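Local coordinates for protein branched-chain-amino-acid aminotransferase (PDB 6NST) that probably catalyses the pyridoxal-phosphate-dependent exchange of amino groups between leucine, isoleucine or valine and 2-oxoglutarate, the last step in making these branched-chain amino acids, at residues Gly8-Asp13 with Arg20-His25; Phe289-Gly294 with Ala300-Leu305. The protein carries 1 engineered substitution. All coordinates share one frame; numbering follows the deposited sequence.

Contact 1. Residues Gly8-Asp13 with Arg20-His25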
# COMPACT_ATOMS: atom_id res chain seq x y z
N GLY A 8 -20.38 -17.56 -42.32
CA GLY A 8 -18.99 -17.27 -42.53
C GLY A 8 -18.13 -18.40 -42.01
O GLY A 8 -18.61 -19.52 -41.77
N VAL A 9 -16.84 -18.10 -41.82
CA VAL A 9 -15.88 -19.10 -41.37
C VAL A 9 -15.03 -18.51 -40.25
O VAL A 9 -14.88 -17.29 -40.12
CB VAL A 9 -14.97 -19.59 -42.53
CG1 VAL A 9 -15.79 -20.36 -43.55
CG2 VAL A 9 -14.26 -18.41 -43.18
N ILE A 10 -14.47 -19.40 -39.44
CA ILE A 10 -13.55 -19.04 -38.38
C ILE A 10 -12.33 -19.95 -38.50
O ILE A 10 -12.47 -21.17 -38.63
CB ILE A 10 -14.18 -19.18 -36.98
CG1 ILE A 10 -15.34 -18.19 -36.82
CG2 ILE A 10 -13.14 -18.96 -35.89
CD1 ILE A 10 -16.12 -18.38 -35.54
N TRP A 11 -11.14 -19.35 -38.48
CA TRP A 11 -9.91 -20.13 -38.43
C TRP A 11 -9.81 -20.82 -37.08
O TRP A 11 -9.83 -20.15 -36.04
CB TRP A 11 -8.71 -19.23 -38.68
CG TRP A 11 -7.42 -19.95 -38.89
CD1 TRP A 11 -6.89 -20.35 -40.09
CD2 TRP A 11 -6.48 -20.35 -37.89
NE1 TRP A 11 -5.68 -20.97 -39.89
CE2 TRP A 11 -5.41 -20.99 -38.54
CE3 TRP A 11 -6.44 -20.22 -36.50
CZ2 TRP A 11 -4.30 -21.49 -37.85
CZ3 TRP A 11 -5.35 -20.73 -35.81
CH2 TRP A 11 -4.30 -21.36 -36.49
N TYR A 12 -9.71 -22.14 -37.08
CA TYR A 12 -9.77 -22.94 -35.86
C TYR A 12 -8.71 -24.03 -35.96
O TYR A 12 -8.92 -25.05 -36.62
CB TYR A 12 -11.16 -23.52 -35.67
CG TYR A 12 -11.48 -24.03 -34.28
CD1 TYR A 12 -10.47 -24.28 -33.35
CD2 TYR A 12 -12.79 -24.28 -33.90
CE1 TYR A 12 -10.77 -24.76 -32.08
CE2 TYR A 12 -13.10 -24.75 -32.64
CZ TYR A 12 -12.09 -24.99 -31.73
OH TYR A 12 -12.40 -25.45 -30.48
N ASP A 13 -7.57 -23.80 -35.31
CA ASP A 13 -6.50 -24.80 -35.16
C ASP A 13 -6.01 -25.30 -36.52
O ASP A 13 -6.00 -26.50 -36.80
CB ASP A 13 -6.97 -25.96 -34.28
CG ASP A 13 -7.15 -25.55 -32.83
OD1 ASP A 13 -6.84 -24.39 -32.49
OD2 ASP A 13 -7.59 -26.40 -32.02
N ARG A 20 -20.82 -21.51 -37.22
CA ARG A 20 -21.61 -22.19 -36.20
C ARG A 20 -20.97 -23.50 -35.74
O ARG A 20 -21.33 -24.01 -34.68
CB ARG A 20 -23.02 -22.45 -36.72
CG ARG A 20 -23.78 -21.20 -37.11
CD ARG A 20 -25.09 -21.53 -37.79
NE ARG A 20 -25.86 -20.34 -38.13
CZ ARG A 20 -25.72 -19.66 -39.27
NH1 ARG A 20 -24.84 -20.05 -40.18
NH2 ARG A 20 -26.47 -18.59 -39.49
N ASP A 21 -20.02 -24.04 -36.51
CA ASP A 21 -19.31 -25.25 -36.13
C ASP A 21 -18.07 -24.96 -35.28
O ASP A 21 -17.51 -25.90 -34.71
CB ASP A 21 -18.89 -26.04 -37.37
CG ASP A 21 -20.08 -26.63 -38.11
OD1 ASP A 21 -21.11 -26.92 -37.46
OD2 ASP A 21 -19.99 -26.80 -39.34
N ALA A 22 -17.65 -23.70 -35.18
CA ALA A 22 -16.49 -23.33 -34.37
C ALA A 22 -16.91 -23.34 -32.90
O ALA A 22 -17.18 -22.31 -32.29
CB ALA A 22 -15.94 -21.98 -34.79
N THR A 23 -16.97 -24.54 -32.34
CA THR A 23 -17.39 -24.74 -30.96
C THR A 23 -16.26 -25.34 -30.15
O THR A 23 -15.25 -25.81 -30.68
CB THR A 23 -18.62 -25.67 -30.89
OG1 THR A 23 -18.32 -26.91 -31.53
CG2 THR A 23 -19.82 -25.02 -31.58
N THR A 24 -16.44 -25.30 -28.83
CA THR A 24 -15.52 -25.94 -27.90
C THR A 24 -16.35 -26.62 -26.82
O THR A 24 -17.50 -26.24 -26.57
CB THR A 24 -14.54 -24.95 -27.28
OG1 THR A 24 -13.67 -25.63 -26.37
CG2 THR A 24 -15.28 -23.85 -26.53
N HIS A 25 -15.76 -27.62 -26.18
CA HIS A 25 -16.46 -28.31 -25.12
C HIS A 25 -16.70 -27.36 -23.95
O HIS A 25 -15.91 -26.46 -23.68
CB HIS A 25 -15.68 -29.54 -24.65
CG HIS A 25 -16.48 -30.47 -23.79
ND1 HIS A 25 -16.31 -30.54 -22.42
CD2 HIS A 25 -17.46 -31.35 -24.09
CE1 HIS A 25 -17.15 -31.44 -21.93
NE2 HIS A 25 -17.86 -31.94 -22.92
O HOH W 1 -11.86 -26.85 -28.37
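Tyr12, the last residue of strand 9-12, reaches across to Ala22, Thr23 and Thr24, and Ile10 beside it completes a small apolar patch. The example is one of a tyrosine at the end of a strand hydrogen-bonding to the backbone of a segment that follows a tight turn: strand 9-12 belongs to the antiparallel sheet of the N-terminal part of this class-IV aminotransferase, while 20-25 passes through an inverse gamma turn centred on Ala22 before becoming strand 23-25. The two segments are joined by a phenol rather than by backbone pairing. Tyr12 OH donates to Thr23 O over 2.9 Å, coming in 34° off the carbonyl plane. The Tyr12 ring presents its edge, with CE2 3.1 Å from the same Thr23 O and CD2 3.8 Å from Ala22 CA. With CG anti to the backbone N (chi1 -164°), the ring is carried off the strand toward the turn. Two residues earlier on the strand, the end of Ile10 meets the methyl of Ala22, with Ile10 CD1 3.7 Å from Ala22 CB.

Beyond this first shell, Val17 of the next strand touches both Tyr12 and Ala22, and Phe103 packs on both Tyr12 and Thr24. Thr23 and Thr24 pair antiparallel with a strand of the second subunit, so beta pairing crosses the interface, and Ile10 packs on His25 of that subunit. The phenol thus meets a segment that also lies against the second subunit.

The hydroxyl is gripped twice, since a water in the plane of the ring donates to Tyr12 OH over 2.6 Å. That water also lies 3.0 Å from Thr24 OG1, which is hydrogen-bonded in turn to Thr28 OG1.

Contact 2. Residues Phe289-Gly294 with Ala300-Leu305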
# COMPACT_ATOMS: atom_id res chain seq x y z
N PHE A 289 -6.91 8.35 -38.20
CA PHE A 289 -7.86 7.84 -39.18
C PHE A 289 -7.27 7.83 -40.58
O PHE A 289 -7.51 6.89 -41.35
CB PHE A 289 -9.15 8.66 -39.14
CG PHE A 289 -10.13 8.21 -38.09
CD1 PHE A 289 -11.22 7.43 -38.43
CD2 PHE A 289 -9.95 8.56 -36.76
CE1 PHE A 289 -12.12 7.01 -37.47
CE2 PHE A 289 -10.84 8.15 -35.79
CZ PHE A 289 -11.93 7.38 -36.15
N ASP A 290 -6.51 8.87 -40.93
CA ASP A 290 -5.83 8.88 -42.22
C ASP A 290 -4.83 7.74 -42.34
O ASP A 290 -4.65 7.17 -43.43
CB ASP A 290 -5.12 10.22 -42.44
CG ASP A 290 -6.08 11.37 -42.64
OD1 ASP A 290 -7.29 11.11 -42.83
OD2 ASP A 290 -5.63 12.53 -42.60
N LEU A 291 -4.19 7.38 -41.23
CA LEU A 291 -3.18 6.33 -41.26
C LEU A 291 -3.82 4.95 -41.44
O LEU A 291 -3.41 4.17 -42.31
CB LEU A 291 -2.35 6.37 -39.99
CG LEU A 291 -1.22 5.34 -39.87
CD1 LEU A 291 -0.13 5.62 -40.90
CD2 LEU A 291 -0.66 5.33 -38.46
N VAL A 292 -4.84 4.64 -40.63
CA VAL A 292 -5.40 3.30 -40.66
C VAL A 292 -6.21 3.06 -41.94
O VAL A 292 -6.28 1.93 -42.43
CB VAL A 292 -6.26 3.04 -39.41
CG1 VAL A 292 -5.42 3.22 -38.15
CG2 VAL A 292 -7.47 3.96 -39.37
N SER A 293 -6.80 4.11 -42.50
CA SER A 293 -7.63 3.98 -43.70
C SER A 293 -6.85 4.14 -44.99
O SER A 293 -7.43 4.04 -46.07
CB SER A 293 -8.77 5.00 -43.67
OG SER A 293 -8.28 6.32 -43.82
N GLY A 294 -5.54 4.39 -44.91
CA GLY A 294 -4.72 4.51 -46.10
C GLY A 294 -4.86 5.81 -46.86
O GLY A 294 -4.32 5.91 -47.96
N ALA A 300 3.74 2.26 -44.66
CA ALA A 300 3.14 1.20 -45.47
C ALA A 300 3.23 -0.16 -44.78
O ALA A 300 2.36 -1.01 -44.99
CB ALA A 300 3.81 1.14 -46.84
N GLU A 301 4.26 -0.38 -43.97
CA GLU A 301 4.40 -1.63 -43.25
C GLU A 301 3.34 -1.82 -42.17
O GLU A 301 3.19 -2.93 -41.66
CB GLU A 301 5.80 -1.74 -42.62
CG GLU A 301 6.06 -0.74 -41.49
CD GLU A 301 6.34 0.67 -41.99
OE1 GLU A 301 6.44 0.86 -43.22
OE2 GLU A 301 6.47 1.58 -41.15
N TRP A 302 2.61 -0.76 -41.82
CA TRP A 302 1.55 -0.85 -40.82
C TRP A 302 0.20 -1.21 -41.43
O TRP A 302 -0.78 -1.37 -40.69
CB TRP A 302 1.44 0.47 -40.05
CG TRP A 302 2.58 0.69 -39.09
CD1 TRP A 302 3.62 -0.16 -38.84
CD2 TRP A 302 2.80 1.84 -38.26
NE1 TRP A 302 4.47 0.38 -37.91
CE2 TRP A 302 3.98 1.61 -37.53
CE3 TRP A 302 2.10 3.03 -38.06
CZ2 TRP A 302 4.49 2.54 -36.62
CZ3 TRP A 302 2.60 3.95 -37.15
CH2 TRP A 302 3.79 3.70 -36.45
N ARG A 303 0.11 -1.34 -42.75
CA ARG A 303 -1.13 -1.72 -43.43
C ARG A 303 -0.84 -2.96 -44.28
O ARG A 303 -0.21 -2.87 -45.33
CB ARG A 303 -1.66 -0.58 -44.29
CG ARG A 303 -2.12 0.63 -43.49
CD ARG A 303 -2.58 1.75 -44.41
NE ARG A 303 -1.50 2.22 -45.27
CZ ARG A 303 -0.64 3.17 -44.93
NH1 ARG A 303 -0.73 3.76 -43.75
NH2 ARG A 303 0.31 3.54 -45.78
N THR A 304 -1.29 -4.12 -43.81
CA THR A 304 -1.06 -5.39 -44.48
C THR A 304 -2.32 -5.76 -45.26
O THR A 304 -3.36 -6.05 -44.66
CB THR A 304 -0.69 -6.47 -43.47
OG1 THR A 304 0.51 -6.10 -42.79
CG2 THR A 304 -0.46 -7.80 -44.18
N LEU A 305 -2.22 -5.75 -46.59
CA LEU A 305 -3.35 -6.09 -47.43
C LEU A 305 -3.85 -7.50 -47.12
O LEU A 305 -3.06 -8.40 -46.81
CB LEU A 305 -2.96 -5.99 -48.91
CG LEU A 305 -2.66 -4.58 -49.42
CD1 LEU A 305 -2.29 -4.61 -50.90
CD2 LEU A 305 -3.85 -3.67 -49.18
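Leu291 O, near the C-terminal end of helix 279-292, is held by two donors: Arg303 NH1 at 3.1 Å and, weakly, the backbone N of Gly294 just past the helix end. The arginine bond is bent, with an N-H...O angle of 141°, and the carbonyl oxygen sits 26° out of the guanidinium plane. Arg303 CD already lies 3.3 Å from Leu291 O, and the bend at chi3 (-62°) turns the guanidinium so that NH1 can reach that oxygen. Gly294 CA then lies over one face of that group, while Leu291 CD1 meets its edge, in plane, 3.5 Å from Arg303 NH1. The same NH1 also binds Ala298 O in the intervening loop, so one nitrogen ties the helix end and the loop together.

The other branch of Leu291 serves a different partner. Its CD2 abuts the rim of the Trp302 indole in the plane of the ring, 3.6 Å from CE3, and Phe53 of strand 51-53 touches both residues. His299 stacks on the indole and Arg54 makes a cation-pi contact with it.

The partly negative C-terminal end of the helix would probably be favourable for the guanidinium charge. This is a helix C-terminus where a glycine of positive phi leaves the helix and an arginine from the last strand of the antiparallel sheet hydrogen-bonds to a late carbonyl.

Overall arrangement
From the N terminus, the chain runs through strand 9-12, turns back along strand 15-18, and contact 1 closes this short loop when strand 23-25 begins. The long middle of the chain follows, building most of the rest of the antiparallel sheet and then the mixed sheet. Only near the C terminus does helix 279-292 end and contact 2 close its own short loop, delivering strand 303-305. The two loops are in series, neither enclosing nor crossing the other, and the centres of the two contacts lie 29 Å apart. Yet both reach one antiparallel sheet: within this chain, strand 9-12 lies next to one outermost strand, 15-18, and strand 303-305 is the other, so that sheet recruits both chain ends.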